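Local structure of paenibacillus xanthan lyase (Paenibacillus, 6F2P) at residues A[835-839]-A[840-844]; A[981-985]-A[986-990]. The protein cleaves the polysaccharide xanthan as a lyase (EC 4.2.2.12), probably by beta-elimination as in related polysaccharide lyases. One frame throughout, in Å; residues are numbered along the deposited sequence.

Interaction 1: residues A[835-839]-A[840-844]; sequences QLSIN and GTNVG
Ile838 and Thr841 bond to each other in both directions, Ile838 N to Thr841 O at 2.7 Å and Thr841 N to Ile838 O at 2.9 Å, and so close a beta hairpin with a two-residue loop, a type I' turn. Asn839 and Gly840 fill the turn with positive phi: asparagine tolerates this well, and at Gly840 a side chain would collide with Asn839 O. Asn839 OD1 is held by Leu874 N of strand 871-882, fixing the turn to the neighbouring strand. Farther along, Val843 N donates to Leu836 O at 2.7 Å. Leu836 and Ile838 both pack against Val843: Val843 CG2 meets Ile838 CD1 at 3.9 Å, while Leu836 CD2 runs alongside Val843 CB. Tyr865 of strand 857-867 touches both Ile838 and Val843. Away from this apolar cluster, the amides of Gln835 and Asn842 stack with their planes 17° apart, and Asn842 ND2 lies beside Ser837 CB. With CG anti to the backbone N (chi1 169°) and a bend at chi2, Gln835 swings its amide across to the second strand. Gln835 NE2 donates to two carbonyls, Leu836 O at 3.2 Å and Gly844 O at 2.9 Å, both near the amide plane. Leu836 O is thus gripped twice, Gln835 NE2 and Val843 N arriving from opposite faces of its carbonyl plane.

Interaction 2: residues A[981-985]-A[986-990]; sequences DVTHS and GGTAT
The imidazole of His984 lies over the carbonyl of Gly987, whose O sits 3.0 Å above the ring plane, offset toward the rim and closest to CD2. Gly987 O also accepts a hydrogen bond from His984 N at 2.9 Å, so one residue covers it with both backbone and ring. With CG lodged between its backbone N and carbonyl carbon (chi1 54°), the ring folds back over the turn, where His984 ND1 donates to Ser985 O at 2.8 Å from above the carbonyl plane. Replacing His984 with an alanine would probably leave Ser985 O without this donor and uncover Gly987 O. Glycine suits both Gly986 and Gly987, since a side chain at either would jam against the preceding carbonyl oxygen. Next along the strands, Val982 and Ala989 exchange backbone bonds, Val982 N to Ala989 O at 2.8 Å and Ala989 N to Val982 O at 2.9 Å. The threonines, beta-branched and at home in strands, share another face with Asp981: Thr983 OG1 and Thr988 OG1 make a weak bond at 3.4 Å, and Thr990 OG1 donates to Asp981 OD1 at 2.8 Å, on its anti side and tilted out of the carboxylate plane. Asp981 is positioned by a salt bridge from OD1 to Arg1021. Beyond the apolar residues lies strand 1003-1010, whose Tyr1008 stacks on the His984 ring and touches Val982 and Ala989. The whole is a beta hairpin with a two-residue loop, a type II turn whose Gly987 N to His984 O bond is weak, at the margin of an antiparallel sheet in the golvesin C-terminal-like domain.

How the interactions relate
Interactions 1 and 2 are separate hairpins, their centres 42 Å apart and their nearest atoms about 32 Å apart, so neither touches the other. Their settings nevertheless match: each occupies the last two positions of a five-stranded antiparallel sheet with strand order 1-2-5-3-4, and each is covered by a strand of a second sheet, 857-867 for interaction 1 and 1003-1010 for interaction 2. Interaction 2 lies farther out, 60 Å from the chain centre against 32 Å. The Asp981 side chain is about 10 Å from a calcium ion, too far to coordinate it, while that of Asn839 is about 4 Å from a bound methylpentanediol, probably from crystallisation.

Interaction 1: residues A[835-839]-A[840-844]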
ATOM      1  N   GLN A 835      13.632  20.771  25.784  1.00 23.19           N
ATOM      2  CA  GLN A 835      14.418  19.597  26.147  1.00 23.59           C
ATOM      3  C   GLN A 835      14.545  18.690  24.933  1.00 27.03           C
ATOM      4  O   GLN A 835      13.542  18.253  24.373  1.00 34.44           O
ATOM      5  CB  GLN A 835      13.746  18.817  27.281  1.00 25.96           C
ATOM      6  CG  GLN A 835      14.356  17.439  27.537  1.00 25.32           C
ATOM      7  CD  GLN A 835      15.646  17.530  28.331  1.00 38.97           C
ATOM      8  OE1 GLN A 835      15.679  18.156  29.393  1.00 36.61           O
ATOM      9  NE2 GLN A 835      16.721  16.924  27.813  1.00 35.02           N
ATOM     10  N   LEU A 836      15.774  18.407  24.524  1.00 27.58           N
ATOM     11  CA  LEU A 836      16.011  17.510  23.401  1.00 25.52           C
ATOM     12  C   LEU A 836      16.040  16.053  23.850  1.00 29.18           C
ATOM     13  O   LEU A 836      16.632  15.715  24.880  1.00 32.49           O
ATOM     14  CB  LEU A 836      17.332  17.850  22.716  1.00 25.05           C
ATOM     15  CG  LEU A 836      17.809  16.859  21.653  1.00 22.67           C
ATOM     16  CD1 LEU A 836      16.980  16.990  20.378  1.00 21.70           C
ATOM     17  CD2 LEU A 836      19.279  17.053  21.365  1.00 22.28           C
ATOM     18  N   SER A 837      15.383  15.194  23.080  1.00 26.01           N
ATOM     19  CA  SER A 837      15.497  13.758  23.275  1.00 25.03           C
ATOM     20  C   SER A 837      15.807  13.117  21.931  1.00 25.34           C
ATOM     21  O   SER A 837      15.444  13.651  20.884  1.00 24.55           O
ATOM     22  CB  SER A 837      14.214  13.165  23.871  1.00 27.22           C
ATOM     23  OG  SER A 837      13.108  13.282  22.989  1.00 26.83           O
ATOM     24  N   ILE A 838      16.503  11.987  21.956  1.00 23.27           N
ATOM     25  CA  ILE A 838      16.759  11.236  20.741  1.00 22.65           C
ATOM     26  C   ILE A 838      16.310   9.818  20.997  1.00 25.99           C
ATOM     27  O   ILE A 838      16.729   9.198  21.972  1.00 27.21           O
ATOM     28  CB  ILE A 838      18.254  11.241  20.361  1.00 29.05           C
ATOM     29  CG1 ILE A 838      18.722  12.661  20.043  1.00 27.42           C
ATOM     30  CG2 ILE A 838      18.507  10.333  19.171  1.00 22.76           C
ATOM     31  CD1 ILE A 838      20.217  12.794  19.901  1.00 23.10           C
ATOM     32  N   ASN A 839      15.439   9.314  20.130  1.00 29.26           N
ATOM     33  CA  ASN A 839      14.943   7.948  20.249  1.00 29.39           C
ATOM     34  C   ASN A 839      14.357   7.609  21.622  1.00 29.45           C
ATOM     35  O   ASN A 839      14.432   6.463  22.067  1.00 32.96           O
ATOM     36  CB  ASN A 839      16.040   6.948  19.871  1.00 23.30           C
ATOM     37  CG  ASN A 839      16.213   6.820  18.374  1.00 27.35           C
ATOM     38  OD1 ASN A 839      15.871   7.728  17.614  1.00 29.59           O
ATOM     39  ND2 ASN A 839      16.725   5.678  17.936  1.00 26.35           N
ATOM     40  N   GLY A 840      13.784   8.610  22.289  1.00 26.98           N
ATOM     41  CA  GLY A 840      13.136   8.404  23.574  1.00 29.53           C
ATOM     42  C   GLY A 840      14.022   8.669  24.782  1.00 35.27           C
ATOM     43  O   GLY A 840      13.570   8.588  25.926  1.00 34.73           O
ATOM     44  N   THR A 841      15.287   8.984  24.522  1.00 32.09           N
ATOM     45  CA  THR A 841      16.255   9.284  25.567  1.00 29.23           C
ATOM     46  C   THR A 841      16.534  10.782  25.575  1.00 32.45           C
ATOM     47  O   THR A 841      16.965  11.332  24.561  1.00 36.69           O
ATOM     48  CB  THR A 841      17.591   8.556  25.288  1.00 33.70           C
ATOM     49  OG1 THR A 841      17.369   7.144  25.188  1.00 25.48           O
ATOM     50  CG2 THR A 841      18.616   8.847  26.377  1.00 29.33           C
ATOM     51  N   ASN A 842      16.293  11.453  26.698  1.00 33.05           N
ATOM     52  CA  ASN A 842      16.658  12.863  26.795  1.00 34.15           C
ATOM     53  C   ASN A 842      18.160  13.025  26.617  1.00 36.70           C
ATOM     54  O   ASN A 842      18.933  12.151  27.006  1.00 37.11           O
ATOM     55  CB  ASN A 842      16.233  13.462  28.132  1.00 27.32           C
ATOM     56  CG  ASN A 842      14.757  13.773  28.191  1.00 37.23           C
ATOM     57  OD1 ASN A 842      14.231  14.121  29.243  1.00 43.69           O
ATOM     58  ND2 ASN A 842      14.075  13.644  27.061  1.00 45.54           N
ATOM     59  N   VAL A 843      18.566  14.131  26.008  1.00 34.82           N
ATOM     60  CA  VAL A 843      19.981  14.444  25.868  1.00 27.66           C
ATOM     61  C   VAL A 843      20.255  15.792  26.505  1.00 32.86           C
ATOM     62  O   VAL A 843      19.699  16.810  26.081  1.00 35.13           O
ATOM     63  CB  VAL A 843      20.417  14.498  24.397  1.00 29.50           C
ATOM     64  CG1 VAL A 843      21.834  15.053  24.290  1.00 31.13           C
ATOM     65  CG2 VAL A 843      20.329  13.119  23.765  1.00 26.14           C
ATOM     66  N   GLY A 844      21.106  15.795  27.525  1.00 28.21           N
ATOM     67  CA  GLY A 844      21.426  17.012  28.246  1.00 24.44           C
ATOM     68  C   GLY A 844      20.280  17.516  29.099  1.00 27.13           C
ATOM     69  O   GLY A 844      19.276  16.827  29.275  1.00 35.69           O
TER
HETATM   70  O   HOH W   1      18.134  19.095  26.017  1.00 32.67           O
HETATM   71  O   HOH W   2      12.486  10.922  21.021  1.00 30.99           O

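Interaction 2: residues A[981-985]-A[986-990]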
ATOM      1  N   ASP A 981      60.933  12.014  17.898  1.00 33.83           N
ATOM      2  CA  ASP A 981      60.455  12.459  16.592  1.00 37.36           C
ATOM      3  C   ASP A 981      58.941  12.390  16.516  1.00 37.82           C
ATOM      4  O   ASP A 981      58.328  11.452  17.019  1.00 41.10           O
ATOM      5  CB  ASP A 981      61.045  11.609  15.468  1.00 33.69           C
ATOM      6  CG  ASP A 981      62.533  11.777  15.338  1.00 41.51           C
ATOM      7  OD1 ASP A 981      63.041  12.858  15.708  1.00 41.72           O
ATOM      8  OD2 ASP A 981      63.196  10.826  14.872  1.00 51.24           O
ATOM      9  N   VAL A 982      58.341  13.391  15.887  1.00 32.18           N
ATOM     10  CA  VAL A 982      56.927  13.344  15.566  1.00 33.41           C
ATOM     11  C   VAL A 982      56.775  13.542  14.065  1.00 33.17           C
ATOM     12  O   VAL A 982      56.941  14.650  13.559  1.00 32.82           O
ATOM     13  CB  VAL A 982      56.138  14.428  16.319  1.00 32.44           C
ATOM     14  CG1 VAL A 982      54.681  14.403  15.899  1.00 26.69           C
ATOM     15  CG2 VAL A 982      56.272  14.232  17.819  1.00 33.14           C
ATOM     16  N   THR A 983      56.494  12.458  13.349  1.00 35.34           N
ATOM     17  CA  THR A 983      56.273  12.550  11.911  1.00 33.82           C
ATOM     18  C   THR A 983      54.791  12.765  11.650  1.00 33.61           C
ATOM     19  O   THR A 983      53.971  11.914  11.961  1.00 35.03           O
ATOM     20  CB  THR A 983      56.753  11.290  11.166  1.00 33.31           C
ATOM     21  OG1 THR A 983      58.058  10.917  11.631  1.00 33.94           O
ATOM     22  CG2 THR A 983      56.802  11.544   9.669  1.00 30.13           C
ATOM     23  N   HIS A 984      54.457  13.917  11.086  1.00 34.72           N
ATOM     24  CA  HIS A 984      53.071  14.288  10.855  1.00 34.08           C
ATOM     25  C   HIS A 984      52.868  14.647   9.386  1.00 36.15           C
ATOM     26  O   HIS A 984      53.753  14.436   8.552  1.00 39.00           O
ATOM     27  CB  HIS A 984      52.721  15.493  11.723  1.00 35.63           C
ATOM     28  CG  HIS A 984      53.648  16.645  11.530  1.00 38.36           C
ATOM     29  ND1 HIS A 984      53.389  17.675  10.645  1.00 37.33           N
ATOM     30  CD2 HIS A 984      54.861  16.921  12.069  1.00 37.46           C
ATOM     31  CE1 HIS A 984      54.387  18.533  10.664  1.00 45.51           C
ATOM     32  NE2 HIS A 984      55.299  18.096  11.524  1.00 40.07           N
ATOM     33  N   SER A 985      51.701  15.198   9.075  1.00 34.70           N
ATOM     34  CA  SER A 985      51.431  15.677   7.728  1.00 39.24           C
ATOM     35  C   SER A 985      52.217  16.964   7.477  1.00 37.54           C
ATOM     36  O   SER A 985      52.027  17.974   8.163  1.00 34.92           O
ATOM     37  CB  SER A 985      49.927  15.907   7.528  1.00 37.71           C
ATOM     38  OG  SER A 985      49.634  16.360   6.218  1.00 35.29           O
ATOM     39  N   GLY A 986      53.114  16.914   6.502  1.00 32.32           N
ATOM     40  CA  GLY A 986      53.882  18.086   6.134  1.00 42.03           C
ATOM     41  C   GLY A 986      55.354  17.983   6.480  1.00 42.58           C
ATOM     42  O   GLY A 986      56.169  18.754   5.970  1.00 46.70           O
ATOM     43  N   GLY A 987      55.695  17.037   7.348  1.00 38.24           N
ATOM     44  CA  GLY A 987      57.077  16.832   7.737  1.00 37.35           C
ATOM     45  C   GLY A 987      57.249  16.207   9.108  1.00 39.84           C
ATOM     46  O   GLY A 987      56.298  15.694   9.695  1.00 39.89           O
ATOM     47  N   THR A 988      58.476  16.257   9.616  1.00 40.41           N
ATOM     48  CA  THR A 988      58.817  15.657  10.900  1.00 37.38           C
ATOM     49  C   THR A 988      59.384  16.703  11.857  1.00 36.21           C
ATOM     50  O   THR A 988      60.188  17.545  11.459  1.00 37.01           O
ATOM     51  CB  THR A 988      59.861  14.530  10.724  1.00 37.75           C
ATOM     52  OG1 THR A 988      59.347  13.527   9.841  1.00 35.27           O
ATOM     53  CG2 THR A 988      60.210  13.895  12.064  1.00 35.45           C
ATOM     54  N   ALA A 989      58.960  16.649  13.116  1.00 33.72           N
ATOM     55  CA  ALA A 989      59.525  17.507  14.152  1.00 34.04           C
ATOM     56  C   ALA A 989      60.376  16.691  15.127  1.00 33.83           C
ATOM     57  O   ALA A 989      60.138  15.501  15.323  1.00 31.19           O
ATOM     58  CB  ALA A 989      58.423  18.242  14.896  1.00 26.35           C
ATOM     59  N   THR A 990      61.376  17.335  15.722  1.00 30.12           N
ATOM     60  CA  THR A 990      62.206  16.700  16.738  1.00 28.48           C
ATOM     61  C   THR A 990      62.329  17.595  17.967  1.00 29.57           C
ATOM     62  O   THR A 990      62.560  18.796  17.847  1.00 30.23           O
ATOM     63  CB  THR A 990      63.621  16.404  16.215  1.00 33.07           C
ATOM     64  OG1 THR A 990      63.542  15.496  15.111  1.00 35.85           O
ATOM     65  CG2 THR A 990      64.485  15.788  17.311  1.00 30.34           C
TER